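Local coordinates for protein AAR187Cp (PDB 3ZIL) that probably regulates the establishment of sister-chromatid cohesion through cohesin, the chain here being its Wap1-domain part, at residues E206-F211 / E242-L247; S250-L255 / T293-T298. All blocks are in the same frame, centred on the assembly; numbering follows the deposited sequence.

Interaction 1. Residues E206-F211 / E242-L247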
# COMPACT_ATOMS: atom_id res chain seq x y z
N GLU A 206 -3.24 7.49 -14.24
CA GLU A 206 -3.12 7.62 -12.74
C GLU A 206 -1.98 6.75 -12.22
O GLU A 206 -1.16 7.19 -11.39
CB GLU A 206 -4.39 7.14 -12.05
CG GLU A 206 -5.54 8.17 -12.08
CD GLU A 206 -6.72 7.70 -11.22
OE1 GLU A 206 -6.58 7.32 -10.02
OE2 GLU A 206 -7.82 7.63 -11.76
N TYR A 207 -1.90 5.52 -12.75
CA TYR A 207 -0.81 4.60 -12.39
C TYR A 207 0.58 5.17 -12.76
O TYR A 207 1.50 5.08 -11.94
CB TYR A 207 -0.97 3.14 -12.84
CG TYR A 207 -2.27 2.49 -12.45
CD1 TYR A 207 -3.14 3.09 -11.50
CD2 TYR A 207 -2.68 1.29 -13.03
CE1 TYR A 207 -4.36 2.48 -11.17
CE2 TYR A 207 -3.93 0.71 -12.72
CZ TYR A 207 -4.75 1.29 -11.79
OH TYR A 207 -5.99 0.69 -11.46
N ALA A 208 0.72 5.74 -13.96
CA ALA A 208 1.91 6.47 -14.36
C ALA A 208 2.32 7.55 -13.35
O ALA A 208 3.48 7.54 -12.90
CB ALA A 208 1.82 7.01 -15.79
N GLN A 209 1.36 8.44 -12.98
CA GLN A 209 1.60 9.46 -11.97
C GLN A 209 2.10 8.95 -10.68
O GLN A 209 3.10 9.48 -10.14
CB GLN A 209 0.29 10.27 -11.65
CG GLN A 209 -0.24 10.97 -12.88
CD GLN A 209 -1.54 11.68 -12.63
OE1 GLN A 209 -1.74 12.28 -11.56
NE2 GLN A 209 -2.47 11.58 -13.59
N ALA A 210 1.40 7.94 -10.14
CA ALA A 210 1.74 7.36 -8.87
C ALA A 210 3.14 6.72 -8.95
O ALA A 210 3.96 6.80 -8.00
CB ALA A 210 0.70 6.26 -8.48
N PHE A 211 3.41 5.99 -10.04
CA PHE A 211 4.72 5.37 -10.16
C PHE A 211 5.86 6.47 -10.18
O PHE A 211 6.84 6.40 -9.46
CB PHE A 211 4.78 4.53 -11.44
CG PHE A 211 6.17 4.05 -11.77
CD1 PHE A 211 6.73 2.97 -11.12
CD2 PHE A 211 6.97 4.77 -12.73
CE1 PHE A 211 8.03 2.55 -11.42
CE2 PHE A 211 8.26 4.33 -13.04
CZ PHE A 211 8.80 3.24 -12.37
N GLU A 242 6.45 2.56 -20.10
CA GLU A 242 6.62 3.46 -21.27
C GLU A 242 6.36 4.92 -20.99
O GLU A 242 7.17 5.88 -21.37
CB GLU A 242 5.64 3.01 -22.35
CG GLU A 242 6.17 1.73 -22.93
CD GLU A 242 5.19 1.08 -23.88
OE1 GLU A 242 4.19 1.72 -24.29
OE2 GLU A 242 5.45 -0.10 -24.22
N LEU A 243 5.26 5.17 -20.32
CA LEU A 243 4.96 6.56 -19.94
C LEU A 243 5.99 7.18 -18.96
O LEU A 243 6.09 8.42 -18.81
CB LEU A 243 3.52 6.72 -19.40
CG LEU A 243 2.36 6.44 -20.39
CD1 LEU A 243 1.05 6.24 -19.62
CD2 LEU A 243 2.22 7.57 -21.45
N SER A 244 6.76 6.33 -18.28
CA SER A 244 7.71 6.82 -17.26
C SER A 244 9.17 6.46 -17.60
O SER A 244 10.05 6.42 -16.68
CB SER A 244 7.34 6.14 -15.92
OG SER A 244 5.94 6.30 -15.69
N ALA A 245 9.45 6.27 -18.89
CA ALA A 245 10.68 5.52 -19.28
C ALA A 245 11.95 6.26 -18.87
O ALA A 245 12.95 5.59 -18.63
CB ALA A 245 10.74 5.23 -20.75
N ASP A 246 11.90 7.60 -18.83
CA ASP A 246 13.09 8.40 -18.59
C ASP A 246 13.56 8.31 -17.11
O ASP A 246 14.69 8.66 -16.78
CB ASP A 246 12.84 9.83 -18.98
CG ASP A 246 11.58 10.43 -18.32
OD1 ASP A 246 10.42 10.16 -18.72
OD2 ASP A 246 11.77 11.22 -17.37
N LEU A 247 12.66 7.85 -16.24
CA LEU A 247 12.98 7.60 -14.80
C LEU A 247 13.58 6.22 -14.49
O LEU A 247 14.02 5.95 -13.38
CB LEU A 247 11.72 7.73 -13.97
CG LEU A 247 11.11 9.13 -14.06
CD1 LEU A 247 9.93 9.20 -13.16
CD2 LEU A 247 12.12 10.24 -13.66
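F211 and S244 meet where a helix flank faces the chain just after a neighbouring short helix. The CD2 and CE2 atoms of the ring carry the touch: CD2 of F211 lies 3.5 Å from OG of S244, and CE2 of F211 lies 3.5 Å from CB of S244. The serine approaches the ring obliquely. F211 sends CG anti to its own backbone N (chi1 170°), which brings CD2 and CE2 against S244. One turn back along the same helix, CB of A208 packs on the near part of L243, with CD1 of that leucine at 4.0 Å and its CB at the same distance. The two backbones come close here, the CA atoms of A208 and L243 being 6.4 Å apart.

No hydrogen bond links the two segments themselves; OG of S244 stands 3.9 Å from O of A208, too far for one. With OG beside the backbone N (chi1 -50°), the buried hydroxyl bonds V240 O in the helix it follows and Q212 NE2 of helix 201-215, and so bridges the two helices next to the segments. Past S244, L247 N bonds to S244 O at 3.0 Å, closing a 3-10 turn.

L231 and T235 of helix 225-235 and V240 of helix 238-243 also touch the F211 ring and help to hold it. Replacing the ring with an alanine is likely to leave S244 CB without its aromatic neighbour and open a gap facing L231, T235 and V240. Another flank of helix 201-215 is covered by helix 168-178, where A210 meets V169 and A173. A helix packed on different flanks by helices near it in the chain (168-178, 225-235, 238-243) suits an all-helical, solenoid-like domain, consistent with the kinship of the Wap1 domain to the TPR helical-repeat folds.

Interaction 2. Residues S250-L255 / T293-T298; sequences SLVRSL and TTAAST
The turn that follows the short helix 293-296 packs against the flank of helix 248-261; V252 makes most of the contact, with R253 at its margin. The CG1 branch of V252 sits 3.7 Å from CB of T298 and 3.8 Å from O of A295, while CG2 reaches CB of A295 at 4.2 Å. CG1 takes the position anti to the backbone N (chi1 168°), which aims it at the turn and leaves CG2 to lie over the alanine. R253 adds a looser contact: its chain runs extended from CG to NE and crosses T298 at about a right angle, with CG of R253 4.0 Å from CG2 of T298. Its NE makes a long, weak ion pair with E300 OE1.

A295-T298 forms a type I beta turn, T298 N bonding to A295 O at 3.1 Å. The T298 hydroxyl tightens it: OG1 donates to the same oxygen at 2.7 Å, tilted 23° from the carbonyl plane and on the same face as the N-H. This double grip turns OG1 back to its own turn and holds CB and CG2 of T298 against V252 and R253. Around the contact, I288 of helix 272-289 also packs on V252, while L248 and P249, at the start of helix 248-261, touch A295 and T298 respectively.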
# COMPACT_ATOMS: atom_id res chain seq x y z
N SER A 250 17.40 5.48 -13.39
CA SER A 250 17.66 5.94 -12.06
C SER A 250 17.12 4.96 -11.00
O SER A 250 17.76 4.62 -9.96
CB SER A 250 16.99 7.31 -11.85
OG SER A 250 17.54 7.77 -10.66
N LEU A 251 15.90 4.54 -11.18
CA LEU A 251 15.37 3.55 -10.24
C LEU A 251 16.27 2.25 -10.25
O LEU A 251 16.68 1.70 -9.21
CB LEU A 251 13.93 3.27 -10.60
CG LEU A 251 13.14 2.22 -9.81
CD1 LEU A 251 13.20 2.58 -8.30
CD2 LEU A 251 11.70 2.13 -10.35
N VAL A 252 16.53 1.72 -11.42
CA VAL A 252 17.43 0.60 -11.55
C VAL A 252 18.76 0.82 -10.78
O VAL A 252 19.18 -0.12 -10.05
CB VAL A 252 17.64 0.30 -13.07
CG1 VAL A 252 18.79 -0.69 -13.30
CG2 VAL A 252 16.33 -0.29 -13.62
N ARG A 253 19.43 2.01 -10.90
CA ARG A 253 20.70 2.18 -10.12
C ARG A 253 20.47 1.95 -8.67
O ARG A 253 21.24 1.21 -8.09
CB ARG A 253 21.38 3.59 -10.17
CG ARG A 253 21.59 4.11 -11.54
CD ARG A 253 22.56 5.31 -11.68
NE ARG A 253 22.61 5.45 -13.13
CZ ARG A 253 21.86 6.28 -13.86
NH1 ARG A 253 21.06 7.21 -13.30
NH2 ARG A 253 21.97 6.23 -15.18
N SER A 254 19.49 2.69 -8.09
CA SER A 254 19.15 2.57 -6.68
C SER A 254 18.93 1.14 -6.27
O SER A 254 19.51 0.68 -5.26
CB SER A 254 17.93 3.42 -6.32
OG SER A 254 18.30 4.74 -6.67
N LEU A 255 18.09 0.44 -7.02
CA LEU A 255 17.78 -0.94 -6.69
C LEU A 255 19.04 -1.80 -6.83
O LEU A 255 19.30 -2.67 -5.93
CB LEU A 255 16.65 -1.53 -7.57
CG LEU A 255 15.27 -0.89 -7.26
CD1 LEU A 255 14.29 -1.24 -8.42
CD2 LEU A 255 14.74 -1.42 -5.94
N THR A 293 14.65 -2.72 -22.37
CA THR A 293 16.04 -3.18 -22.61
C THR A 293 17.06 -2.02 -22.40
O THR A 293 18.17 -2.21 -21.88
CB THR A 293 16.14 -3.98 -23.93
OG1 THR A 293 17.15 -3.41 -24.75
CG2 THR A 293 14.81 -3.98 -24.69
N THR A 294 16.62 -0.78 -22.65
CA THR A 294 17.45 0.39 -22.35
C THR A 294 17.80 0.42 -20.82
O THR A 294 18.98 0.59 -20.45
CB THR A 294 16.71 1.69 -22.77
OG1 THR A 294 15.60 1.87 -21.88
CG2 THR A 294 16.14 1.55 -24.20
N ALA A 295 16.78 0.29 -19.96
CA ALA A 295 17.00 0.17 -18.47
C ALA A 295 17.78 -1.09 -18.00
O ALA A 295 18.57 -1.05 -17.04
CB ALA A 295 15.68 0.31 -17.73
N ALA A 296 17.56 -2.21 -18.67
CA ALA A 296 18.35 -3.46 -18.41
C ALA A 296 19.89 -3.26 -18.57
O ALA A 296 20.71 -3.90 -17.89
CB ALA A 296 17.82 -4.62 -19.26
N SER A 297 20.28 -2.30 -19.40
CA SER A 297 21.70 -2.06 -19.64
C SER A 297 22.29 -0.97 -18.80
O SER A 297 23.47 -0.62 -18.97
CB SER A 297 21.96 -1.78 -21.14
OG SER A 297 21.11 -0.76 -21.60
N THR A 298 21.49 -0.40 -17.88
CA THR A 298 22.02 0.57 -16.92
C THR A 298 23.32 0.00 -16.34
O THR A 298 23.34 -1.14 -15.90
CB THR A 298 20.96 0.87 -15.81
OG1 THR A 298 19.76 1.30 -16.44
CG2 THR A 298 21.41 1.90 -14.86

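In the fold
Along the chain the two contacts come in series: interaction 1 closes with 242-247, and interaction 2 opens at 250-255. Their centres lie 15 Å apart on the same side of the chain's centre. The link is short, because helix 238-243 is followed directly by helix 248-261, and the contacts also meet in space: CZ of F211 packs on CD2 of L251 at 3.7 Å. Helix 201-215 is thus tied, through this pair of consecutive helices, to the 293-298 turn. Neighbouring elements are joined stepwise by small, largely apolar contacts, consistent with an elongated helical domain whose overall shape rests on many such local packings.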